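Local coordinates for protein atpase (PDB 1GL6) that probably couples DNA processing to type IV secretion in bacterial conjugation, as a nucleotide-binding, ring-helicase-like P-loop ATPase of six subunits, at residues K65-R70 with V417-K422; S94-D99 with K422-R427; S335-V340 with G407-R412. All blocks are in the same frame, centred on the assembly; numbering follows the deposited sequence.

Interaction 1: K65-R70 with V417-K422; sequences KSVLLR and VPLEIK. With GNP (phosphoaminophosphonic acid-guanylate ester), chain I.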
loop_
_atom_site.group_PDB
_atom_site.type_symbol
_atom_site.label_atom_id
_atom_site.label_comp_id
_atom_site.label_asym_id
_atom_site.label_seq_id
_atom_site.Cartn_x
_atom_site.Cartn_y
_atom_site.Cartn_z
ATOM N N LYS B 65 5.055 32.088 13.157
ATOM C CA LYS B 65 5.129 32.173 11.712
ATOM C C LYS B 65 4.759 33.590 11.309
ATOM O O LYS B 65 5.400 34.180 10.451
ATOM C CB LYS B 65 4.179 31.173 11.060
ATOM C CG LYS B 65 4.464 29.737 11.469
ATOM C CD LYS B 65 4.337 28.748 10.303
ATOM C CE LYS B 65 2.974 28.089 10.253
ATOM N NZ LYS B 65 2.664 27.327 11.495
ATOM N N SER B 66 3.738 34.139 11.958
ATOM C CA SER B 66 3.269 35.492 11.671
ATOM C C SER B 66 4.349 36.525 11.913
ATOM O O SER B 66 4.690 37.283 11.017
ATOM C CB SER B 66 2.059 35.836 12.548
ATOM O OG SER B 66 0.949 34.997 12.281
ATOM N N VAL B 67 4.874 36.557 13.135
ATOM C CA VAL B 67 5.919 37.501 13.493
ATOM C C VAL B 67 7.055 37.461 12.482
ATOM O O VAL B 67 7.644 38.491 12.146
ATOM C CB VAL B 67 6.491 37.189 14.878
ATOM C CG1 VAL B 67 7.618 38.154 15.203
ATOM C CG2 VAL B 67 5.395 37.294 15.911
ATOM N N LEU B 68 7.330 36.255 11.991
ATOM C CA LEU B 68 8.396 36.016 11.031
ATOM C C LEU B 68 8.048 36.508 9.635
ATOM O O LEU B 68 8.809 37.263 9.031
ATOM C CB LEU B 68 8.724 34.522 10.996
ATOM C CG LEU B 68 10.040 34.129 10.317
ATOM C CD1 LEU B 68 10.476 32.788 10.848
ATOM C CD2 LEU B 68 9.899 34.105 8.794
ATOM N N LEU B 69 6.905 36.077 9.116
ATOM C CA LEU B 69 6.486 36.496 7.780
ATOM C C LEU B 69 6.257 38.000 7.728
ATOM O O LEU B 69 6.500 38.632 6.712
ATOM C CB LEU B 69 5.204 35.760 7.362
ATOM C CG LEU B 69 5.344 34.444 6.569
ATOM C CD1 LEU B 69 5.925 33.331 7.434
ATOM C CD2 LEU B 69 3.984 34.028 6.039
ATOM N N ARG B 70 5.793 38.558 8.839
ATOM C CA ARG B 70 5.518 39.979 8.933
ATOM C C ARG B 70 6.836 40.735 8.843
ATOM O O ARG B 70 6.945 41.746 8.137
ATOM C CB ARG B 70 4.821 40.271 10.262
ATOM C CG ARG B 70 3.982 41.534 10.291
ATOM C CD ARG B 70 3.283 41.695 11.623
ATOM N NE ARG B 70 2.341 40.612 11.881
ATOM C CZ ARG B 70 2.304 39.914 13.011
ATOM N NH1 ARG B 70 3.162 40.183 13.986
ATOM N NH2 ARG B 70 1.402 38.953 13.177
ATOM N N VAL B 417 17.764 30.986 16.841
ATOM C CA VAL B 417 17.581 32.417 17.016
ATOM C C VAL B 417 16.227 32.781 17.601
ATOM O O VAL B 417 15.233 32.100 17.366
ATOM C CB VAL B 417 17.730 33.156 15.668
ATOM C CG1 VAL B 417 17.517 34.651 15.854
ATOM C CG2 VAL B 417 19.101 32.891 15.088
ATOM N N PRO B 418 16.171 33.860 18.386
ATOM C CA PRO B 418 14.890 34.248 18.962
ATOM C C PRO B 418 14.194 35.220 18.013
ATOM O O PRO B 418 14.847 36.036 17.349
ATOM C CB PRO B 418 15.300 34.904 20.266
ATOM C CG PRO B 418 16.533 35.641 19.849
ATOM C CD PRO B 418 17.271 34.607 19.022
ATOM N N LEU B 419 12.871 35.105 17.953
ATOM C CA LEU B 419 12.028 35.948 17.113
ATOM C C LEU B 419 11.530 37.113 17.940
ATOM O O LEU B 419 10.943 36.902 18.997
ATOM C CB LEU B 419 10.824 35.151 16.617
ATOM C CG LEU B 419 10.789 34.778 15.147
ATOM C CD1 LEU B 419 9.557 33.956 14.865
ATOM C CD2 LEU B 419 10.792 36.043 14.308
ATOM N N GLU B 420 11.748 38.338 17.476
ATOM C CA GLU B 420 11.272 39.468 18.247
ATOM C C GLU B 420 9.959 39.975 17.658
ATOM O O GLU B 420 9.818 40.088 16.439
ATOM C CB GLU B 420 12.327 40.578 18.283
ATOM C CG GLU B 420 12.280 41.566 17.132
ATOM C CD GLU B 420 13.185 42.773 17.376
ATOM O OE1 GLU B 420 12.969 43.827 16.731
ATOM O OE2 GLU B 420 14.117 42.657 18.212
ATOM N N ILE B 421 8.999 40.248 18.541
ATOM C CA ILE B 421 7.675 40.746 18.161
ATOM C C ILE B 421 7.699 42.249 17.931
ATOM O O ILE B 421 7.398 43.012 18.840
ATOM C CB ILE B 421 6.626 40.504 19.269
ATOM C CG1 ILE B 421 6.479 39.018 19.566
ATOM C CG2 ILE B 421 5.282 41.077 18.844
ATOM C CD1 ILE B 421 5.581 38.758 20.754
ATOM N N LYS B 422 8.059 42.674 16.730
ATOM C CA LYS B 422 8.075 44.096 16.439
ATOM C C LYS B 422 6.611 44.493 16.260
ATOM O O LYS B 422 5.793 43.680 15.822
ATOM C CB LYS B 422 8.880 44.385 15.162
ATOM C CG LYS B 422 9.092 45.879 14.891
ATOM C CD LYS B 422 9.947 46.125 13.653
ATOM C CE LYS B 422 10.417 47.569 13.570
ATOM N NZ LYS B 422 9.274 48.502 13.527
HETATM P PG GNP I . -1.807 33.440 15.837
HETATM O O1G GNP I . -3.001 34.178 15.323
HETATM O O2G GNP I . -2.248 32.138 16.501
HETATM O O3G GNP I . -0.990 34.239 16.782
HETATM N N3B GNP I . -0.959 33.117 14.349
HETATM P PB GNP I . 0.514 32.288 14.252
HETATM O O1B GNP I . 0.328 30.863 14.499
HETATM O O2B GNP I . 1.145 32.672 12.960
HETATM O O3A GNP I . 1.354 32.910 15.496
HETATM P PA GNP I . 2.095 34.259 15.661
HETATM O O1A GNP I . 3.240 34.343 14.759
HETATM O O2A GNP I . 1.040 35.346 15.604
HETATM O "O5'" GNP I . 2.642 34.166 17.066
HETATM C "C5'" GNP I . 1.785 34.054 18.210
HETATM C "C4'" GNP I . 2.501 34.505 19.426
HETATM O "O4'" GNP I . 3.316 35.610 19.288
HETATM C "C3'" GNP I . 1.523 34.825 20.584
HETATM O "O3'" GNP I . 1.340 33.690 21.453
HETATM C "C2'" GNP I . 2.169 36.028 21.304
HETATM O "O2'" GNP I . 2.923 35.682 22.430
HETATM C "C1'" GNP I . 3.015 36.625 20.220
HETATM N N9 GNP I . 2.338 37.778 19.547
HETATM C C8 GNP I . 1.909 37.795 18.144
HETATM N N7 GNP I . 1.353 38.941 17.844
HETATM C C5 GNP I . 1.410 39.720 19.109
HETATM C C6 GNP I . 0.945 41.085 19.386
HETATM O O6 GNP I . 0.420 41.861 18.671
HETATM N N1 GNP I . 1.199 41.433 20.708
HETATM C C2 GNP I . 1.815 40.517 21.542
HETATM N N2 GNP I . 1.970 41.096 22.838
HETATM N N3 GNP I . 2.254 39.320 21.385
HETATM C C4 GNP I . 2.008 38.971 20.086
#
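Val67 sits at the centre of this contact, its two methyls dividing the work. CG1 stands anti to the backbone N (chi1 178°), which sends it to the chain of 417-422: it packs on Leu419 CD2 at 3.9 Å and comes 3.2 Å from Glu420 O. CG2 turns the other way, to Ile421 CG1 at 4.2 Å. At the next residue of the helix, Leu68 CB lies 4.0 Å from Leu419 CD1, so the two methyls of Leu419 rest on neighbouring residues. No hydrogen bond joins the two segments.

The nucleotide completes the contact. Ile421 has CG1 beside its backbone N (chi1 -60°) and an extended chain beyond, which carries CD1 to within 3.4 Å of GNP C1', while CG2 hangs over the face of the base, 4.1 Å from GNP C5. With an alanine here, the base face and sugar would probably lose their apolar contacts and Val67 CG2 its neighbour. At the phosphates, Val67 N donates to GNP O1A over 3.2 Å in a fairly straight bond (158°), and Ser66 N reaches GNP O2B at 3.1 Å. Gly62 N and Arg304 of the second subunit add further bonds to the nucleotide.

Further out, an inverse gamma turn centred on Ile421, with a weak Lys422 N to Glu420 O bond, sets the loop as it leaves strand 414-418. Leu402 backs both Val67 and Ile421. Lys65 and Ser66 belong to a sequence and geometry matching the Walker A P-loop, where amides at a helix start hold phosphates. Lys65 NZ bonds to Gly59 O within that loop.

Two chemistries therefore meet on the nucleotide: directional amide bonds grip the phosphates, whereas Ile421, from the loop, makes apolar contacts with base and sugar, likely to sense shape more than base identity.

Interaction 2: S94-D99 with K422-R427; sequences SKFGRD and KQFANR. With GNP (phosphoaminophosphonic acid-guanylate ester), chain I.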
loop_
_atom_site.group_PDB
_atom_site.type_symbol
_atom_site.label_atom_id
_atom_site.label_comp_id
_atom_site.label_asym_id
_atom_site.label_seq_id
_atom_site.Cartn_x
_atom_site.Cartn_y
_atom_site.Cartn_z
ATOM N N SER B 94 -3.511 45.494 6.622
ATOM C CA SER B 94 -3.697 46.563 7.601
ATOM C C SER B 94 -2.404 47.151 8.137
ATOM O O SER B 94 -2.399 48.263 8.655
ATOM C CB SER B 94 -4.537 46.058 8.777
ATOM O OG SER B 94 -3.786 45.178 9.595
ATOM N N LYS B 95 -1.312 46.408 8.020
ATOM C CA LYS B 95 -0.035 46.884 8.524
ATOM C C LYS B 95 0.816 47.525 7.433
ATOM O O LYS B 95 1.423 48.572 7.654
ATOM C CB LYS B 95 0.767 45.726 9.129
ATOM C CG LYS B 95 0.038 44.895 10.152
ATOM C CD LYS B 95 -0.076 45.601 11.477
ATOM C CE LYS B 95 -0.776 44.695 12.472
ATOM N NZ LYS B 95 -0.696 45.197 13.864
ATOM N N PHE B 96 0.840 46.899 6.255
ATOM C CA PHE B 96 1.680 47.357 5.151
ATOM C C PHE B 96 0.991 47.842 3.886
ATOM O O PHE B 96 1.659 48.260 2.942
ATOM C CB PHE B 96 2.649 46.233 4.775
ATOM C CG PHE B 96 3.282 45.547 5.964
ATOM C CD1 PHE B 96 4.114 46.248 6.830
ATOM C CD2 PHE B 96 3.050 44.198 6.216
ATOM C CE1 PHE B 96 4.706 45.614 7.927
ATOM C CE2 PHE B 96 3.641 43.560 7.312
ATOM C CZ PHE B 96 4.467 44.273 8.164
ATOM N N GLY B 97 -0.331 47.788 3.852
ATOM C CA GLY B 97 -1.031 48.224 2.662
ATOM C C GLY B 97 -0.982 49.715 2.418
ATOM O O GLY B 97 -1.315 50.503 3.294
ATOM N N ARG B 98 -0.556 50.102 1.222
ATOM C CA ARG B 98 -0.505 51.505 0.856
ATOM C C ARG B 98 -1.703 51.738 -0.041
ATOM O O ARG B 98 -2.476 50.812 -0.320
ATOM C CB ARG B 98 0.763 51.832 0.081
ATOM C CG ARG B 98 2.040 51.614 0.850
ATOM C CD ARG B 98 2.928 50.640 0.098
ATOM N NE ARG B 98 3.157 51.073 -1.277
ATOM C CZ ARG B 98 3.668 50.306 -2.235
ATOM N NH1 ARG B 98 3.838 50.795 -3.454
ATOM N NH2 ARG B 98 4.001 49.050 -1.987
ATOM N N ASP B 99 -1.841 52.968 -0.515
ATOM C CA ASP B 99 -2.968 53.325 -1.360
ATOM C C ASP B 99 -2.914 52.782 -2.780
ATOM O O ASP B 99 -3.952 52.501 -3.382
ATOM C CB ASP B 99 -3.118 54.847 -1.398
ATOM C CG ASP B 99 -3.521 55.422 -0.053
ATOM O OD1 ASP B 99 -4.656 55.159 0.397
ATOM O OD2 ASP B 99 -2.700 56.134 0.559
ATOM N N LYS B 422 8.059 42.674 16.730
ATOM C CA LYS B 422 8.075 44.096 16.439
ATOM C C LYS B 422 6.611 44.493 16.260
ATOM O O LYS B 422 5.793 43.680 15.822
ATOM C CB LYS B 422 8.880 44.385 15.162
ATOM C CG LYS B 422 9.092 45.879 14.891
ATOM C CD LYS B 422 9.947 46.125 13.653
ATOM C CE LYS B 422 10.417 47.569 13.570
ATOM N NZ LYS B 422 9.274 48.502 13.527
ATOM N N GLN B 423 6.277 45.730 16.614
ATOM C CA GLN B 423 4.908 46.204 16.483
ATOM C C GLN B 423 4.753 47.109 15.269
ATOM O O GLN B 423 5.598 47.965 15.004
ATOM C CB GLN B 423 4.477 46.958 17.750
ATOM C CG GLN B 423 4.271 46.081 18.992
ATOM C CD GLN B 423 3.094 45.117 18.862
ATOM O OE1 GLN B 423 2.794 44.348 19.779
ATOM N NE2 GLN B 423 2.423 45.157 17.719
ATOM N N PHE B 424 3.667 46.903 14.529
ATOM C CA PHE B 424 3.383 47.704 13.342
ATOM C C PHE B 424 2.038 48.395 13.472
ATOM O O PHE B 424 1.043 47.758 13.802
ATOM C CB PHE B 424 3.371 46.831 12.093
ATOM C CG PHE B 424 4.594 45.997 11.938
ATOM C CD1 PHE B 424 4.714 44.791 12.611
ATOM C CD2 PHE B 424 5.641 46.429 11.135
ATOM C CE1 PHE B 424 5.867 44.032 12.491
ATOM C CE2 PHE B 424 6.801 45.676 11.009
ATOM C CZ PHE B 424 6.914 44.479 11.683
ATOM N N ALA B 425 2.013 49.694 13.203
ATOM C CA ALA B 425 0.784 50.464 13.301
ATOM C C ALA B 425 -0.136 50.143 12.136
ATOM O O ALA B 425 0.328 49.861 11.025
ATOM C CB ALA B 425 1.101 51.949 13.322
ATOM N N ASN B 426 -1.441 50.187 12.393
ATOM C CA ASN B 426 -2.421 49.906 11.355
ATOM C C ASN B 426 -2.634 51.080 10.426
ATOM O O ASN B 426 -3.292 52.057 10.775
ATOM C CB ASN B 426 -3.751 49.489 11.965
ATOM C CG ASN B 426 -3.719 48.081 12.489
ATOM O OD1 ASN B 426 -4.751 47.516 12.837
ATOM N ND2 ASN B 426 -2.526 47.500 12.555
ATOM N N ARG B 427 -2.078 50.963 9.228
ATOM C CA ARG B 427 -2.196 52.011 8.237
ATOM C C ARG B 427 -3.286 51.722 7.202
ATOM O O ARG B 427 -3.196 52.167 6.061
ATOM C CB ARG B 427 -0.845 52.212 7.552
ATOM C CG ARG B 427 -0.183 50.926 7.091
ATOM C CD ARG B 427 1.116 51.231 6.389
ATOM N NE ARG B 427 0.887 52.097 5.242
ATOM C CZ ARG B 427 1.841 52.741 4.577
ATOM N NH1 ARG B 427 3.108 52.623 4.955
ATOM N NH2 ARG B 427 1.530 53.501 3.534
HETATM P PG GNP I . -1.807 33.440 15.837
HETATM O O1G GNP I . -3.001 34.178 15.323
HETATM O O2G GNP I . -2.248 32.138 16.501
HETATM O O3G GNP I . -0.990 34.239 16.782
HETATM N N3B GNP I . -0.959 33.117 14.349
HETATM P PB GNP I . 0.514 32.288 14.252
HETATM O O1B GNP I . 0.328 30.863 14.499
HETATM O O2B GNP I . 1.145 32.672 12.960
HETATM O O3A GNP I . 1.354 32.910 15.496
HETATM P PA GNP I . 2.095 34.259 15.661
HETATM O O1A GNP I . 3.240 34.343 14.759
HETATM O O2A GNP I . 1.040 35.346 15.604
HETATM O "O5'" GNP I . 2.642 34.166 17.066
HETATM C "C5'" GNP I . 1.785 34.054 18.210
HETATM C "C4'" GNP I . 2.501 34.505 19.426
HETATM O "O4'" GNP I . 3.316 35.610 19.288
HETATM C "C3'" GNP I . 1.523 34.825 20.584
HETATM O "O3'" GNP I . 1.340 33.690 21.453
HETATM C "C2'" GNP I . 2.169 36.028 21.304
HETATM O "O2'" GNP I . 2.923 35.682 22.430
HETATM C "C1'" GNP I . 3.015 36.625 20.220
HETATM N N9 GNP I . 2.338 37.778 19.547
HETATM C C8 GNP I . 1.909 37.795 18.144
HETATM N N7 GNP I . 1.353 38.941 17.844
HETATM C C5 GNP I . 1.410 39.720 19.109
HETATM C C6 GNP I . 0.945 41.085 19.386
HETATM O O6 GNP I . 0.420 41.861 18.671
HETATM N N1 GNP I . 1.199 41.433 20.708
HETATM C C2 GNP I . 1.815 40.517 21.542
HETATM N N2 GNP I . 1.970 41.096 22.838
HETATM N N3 GNP I . 2.254 39.320 21.385
HETATM C C4 GNP I . 2.008 38.971 20.086
#
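Lys95 runs alongside Phe424 and past the side chain of Asn426. Its CB is 4.1 Å from Phe424 CB and also stands over the centre of one face of the Phe96 ring. A bend at chi2 (-76°) then turns the chain along 422-427, bringing CD to 3.4 Å from Phe424 O. Beside the Asn426 side chain, CE passes 3.8 Å from Phe424 O, and NZ ends with a hydrogen bond to the same oxygen, 3.1 Å long and in the carbonyl plane.

Lys95 and Phe96 form the last turn of helix 91-96, which follows strand 82-88 of the central sheet in this P-loop NTPase fold, and the loop after strand 414-418 is laid across that helix end. Here the two phenylalanines make a T-shaped pair: the edge of Phe96 meets the face of Phe424, with centroids 5.1 Å apart and planes at 76°. Tyr74 of helix 65-78 meets Phe424 in a second edge-to-face pair.

Beyond the rings, Arg427 N donates weakly to Ser94 O over 2.8 Å. The Arg427 side chain runs on past the helix end, its NE forming a weak 3.3 Å bond to Gly97 O while one face of the guanidinium rests against Arg98 CG.

Interaction 3: S335-V340 with G407-R412; sequences SFRSLV and GFAGNR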
loop_
_atom_site.group_PDB
_atom_site.type_symbol
_atom_site.label_atom_id
_atom_site.label_comp_id
_atom_site.label_asym_id
_atom_site.label_seq_id
_atom_site.Cartn_x
_atom_site.Cartn_y
_atom_site.Cartn_z
ATOM N N SER B 335 11.828 21.842 -3.192
ATOM C CA SER B 335 12.074 23.022 -4.020
ATOM C C SER B 335 12.316 24.291 -3.223
ATOM O O SER B 335 12.542 25.351 -3.803
ATOM C CB SER B 335 10.910 23.234 -4.980
ATOM O OG SER B 335 10.792 22.116 -5.849
ATOM N N PHE B 336 12.247 24.183 -1.898
ATOM C CA PHE B 336 12.505 25.311 -1.010
ATOM C C PHE B 336 13.876 25.025 -0.431
ATOM O O PHE B 336 14.026 24.111 0.381
ATOM C CB PHE B 336 11.481 25.385 0.129
ATOM C CG PHE B 336 10.108 25.773 -0.320
ATOM C CD1 PHE B 336 9.281 24.845 -0.962
ATOM C CD2 PHE B 336 9.640 27.072 -0.120
ATOM C CE1 PHE B 336 8.006 25.207 -1.399
ATOM C CE2 PHE B 336 8.366 27.447 -0.549
ATOM C CZ PHE B 336 7.549 26.512 -1.191
ATOM N N ARG B 337 14.869 25.800 -0.857
ATOM C CA ARG B 337 16.249 25.627 -0.425
ATOM C C ARG B 337 16.512 26.072 1.014
ATOM O O ARG B 337 17.373 25.512 1.708
ATOM C CB ARG B 337 17.164 26.384 -1.386
ATOM C CG ARG B 337 17.018 25.974 -2.845
ATOM C CD ARG B 337 17.392 24.523 -3.023
ATOM N NE ARG B 337 18.752 24.239 -2.574
ATOM C CZ ARG B 337 19.852 24.659 -3.194
ATOM N NH1 ARG B 337 19.768 25.389 -4.305
ATOM N NH2 ARG B 337 21.044 24.343 -2.698
ATOM N N SER B 338 15.765 27.069 1.464
ATOM C CA SER B 338 15.942 27.573 2.817
ATOM C C SER B 338 14.811 27.137 3.768
ATOM O O SER B 338 13.635 27.189 3.404
ATOM C CB SER B 338 16.062 29.099 2.765
ATOM O OG SER B 338 17.135 29.485 1.901
ATOM N N LEU B 339 15.187 26.706 4.981
ATOM C CA LEU B 339 14.250 26.228 6.016
ATOM C C LEU B 339 14.341 26.926 7.387
ATOM O O LEU B 339 15.428 27.278 7.846
ATOM C CB LEU B 339 14.464 24.715 6.238
ATOM C CG LEU B 339 13.688 23.934 7.326
ATOM C CD1 LEU B 339 12.247 23.814 6.897
ATOM C CD2 LEU B 339 14.301 22.534 7.554
ATOM N N VAL B 340 13.192 27.110 8.035
ATOM C CA VAL B 340 13.110 27.705 9.379
ATOM C C VAL B 340 12.202 26.792 10.188
ATOM O O VAL B 340 11.026 26.652 9.859
ATOM C CB VAL B 340 12.453 29.099 9.383
ATOM C CG1 VAL B 340 12.318 29.604 10.816
ATOM C CG2 VAL B 340 13.254 30.056 8.550
ATOM N N GLY B 407 18.116 27.721 8.899
ATOM C CA GLY B 407 19.093 27.076 8.057
ATOM C C GLY B 407 18.974 27.501 6.613
ATOM O O GLY B 407 18.241 26.888 5.843
ATOM N N PHE B 408 19.705 28.548 6.241
ATOM C CA PHE B 408 19.670 29.067 4.879
ATOM C C PHE B 408 20.204 28.072 3.852
ATOM O O PHE B 408 20.952 27.140 4.186
ATOM C CB PHE B 408 20.458 30.381 4.798
ATOM C CG PHE B 408 19.782 31.535 5.486
ATOM C CD1 PHE B 408 18.529 31.967 5.069
ATOM C CD2 PHE B 408 20.385 32.181 6.557
ATOM C CE1 PHE B 408 17.883 33.014 5.703
ATOM C CE2 PHE B 408 19.742 33.237 7.200
ATOM C CZ PHE B 408 18.490 33.651 6.769
ATOM N N ALA B 409 19.800 28.287 2.603
ATOM C CA ALA B 409 20.210 27.455 1.479
ATOM C C ALA B 409 21.730 27.393 1.345
ATOM O O ALA B 409 22.444 28.276 1.820
ATOM C CB ALA B 409 19.614 28.005 0.198
ATOM N N GLY B 410 22.220 26.345 0.697
ATOM C CA GLY B 410 23.649 26.212 0.494
ATOM C C GLY B 410 24.511 25.826 1.684
ATOM O O GLY B 410 24.058 25.227 2.667
ATOM N N ASN B 411 25.781 26.188 1.584
ATOM C CA ASN B 411 26.751 25.872 2.614
ATOM C C ASN B 411 26.813 26.861 3.773
ATOM O O ASN B 411 27.768 27.626 3.899
ATOM C CB ASN B 411 28.126 25.749 1.966
ATOM C CG ASN B 411 29.191 25.339 2.945
ATOM O OD1 ASN B 411 29.024 24.378 3.694
ATOM N ND2 ASN B 411 30.301 26.059 2.944
ATOM N N ARG B 412 25.806 26.842 4.637
ATOM C CA ARG B 412 25.805 27.746 5.769
ATOM C C ARG B 412 25.478 26.951 7.007
ATOM O O ARG B 412 24.820 25.917 6.934
ATOM C CB ARG B 412 24.746 28.820 5.605
ATOM C CG ARG B 412 24.516 29.239 4.183
ATOM C CD ARG B 412 25.201 30.506 3.839
ATOM N NE ARG B 412 24.855 30.879 2.482
ATOM C CZ ARG B 412 25.289 31.973 1.875
ATOM N NH1 ARG B 412 26.099 32.818 2.512
ATOM N NH2 ARG B 412 24.906 32.225 0.630
#
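With chi1 at -57°, Ser338 holds OG anti to its own carbonyl carbon and turned to the 407-412 backbone, where Ala409 N donates to it over 3.0 Å at an N-H...O angle of 141°. Arg337 has a similar first torsion, but here it is CB that meets the methyl of Ala409, while the chain, bent again at chi2 and chi3, carries NH2 to 4.1 Å from Gly410 N. The methyl of Ala409 thus packs against two consecutive residues where the strand begins.

The backbone evidence is one antiparallel hydrogen-bonded pair, Leu339 with Gly407. Gly407 N donates to Leu339 O over 2.9 Å, and Leu339 N returns a nearly straight bond (173°) of 3.2 Å to Gly407 O. This pair joins strand 338-341 to strand 403-407 in the large mixed sheet; on its other side Ser338 bonds through its backbone to His54 and Leu56.

A third subunit closes over the same place: Phe336 O accepts from its Ser345 and Thr347, and Arg337 packs on its Thr61. The Arg337 side chain lies about 8 Å from a bound nucleotide.

Where the chain of 407-412 leaves the sheet, the Ser338 hydroxyl oxygen stands in for a main-chain acceptor, and the buried amide of Ala409 remains satisfied.

From the N terminus, 65-70 comes first, opening the helix that follows strand 55-58. Segment 94-99 comes next, at the end of helix 91-96. Both wait more than 300 residues for partners in the chain that leaves strand 414-418. Because 65-70 takes 417-422 and 94-99 takes 422-427, interactions 1 and 2 cross, sharing Lys422 and the bound nucleotide; they also touch, Arg70 packing on Phe96 and Phe424. Interaction 3 closes a shorter loop of 66 residues contained within both, pairing strands of the large sheet. It meets interaction 1 through Leu68 and Val340 but stays about 15 Å, nearest atoms, from interaction 2.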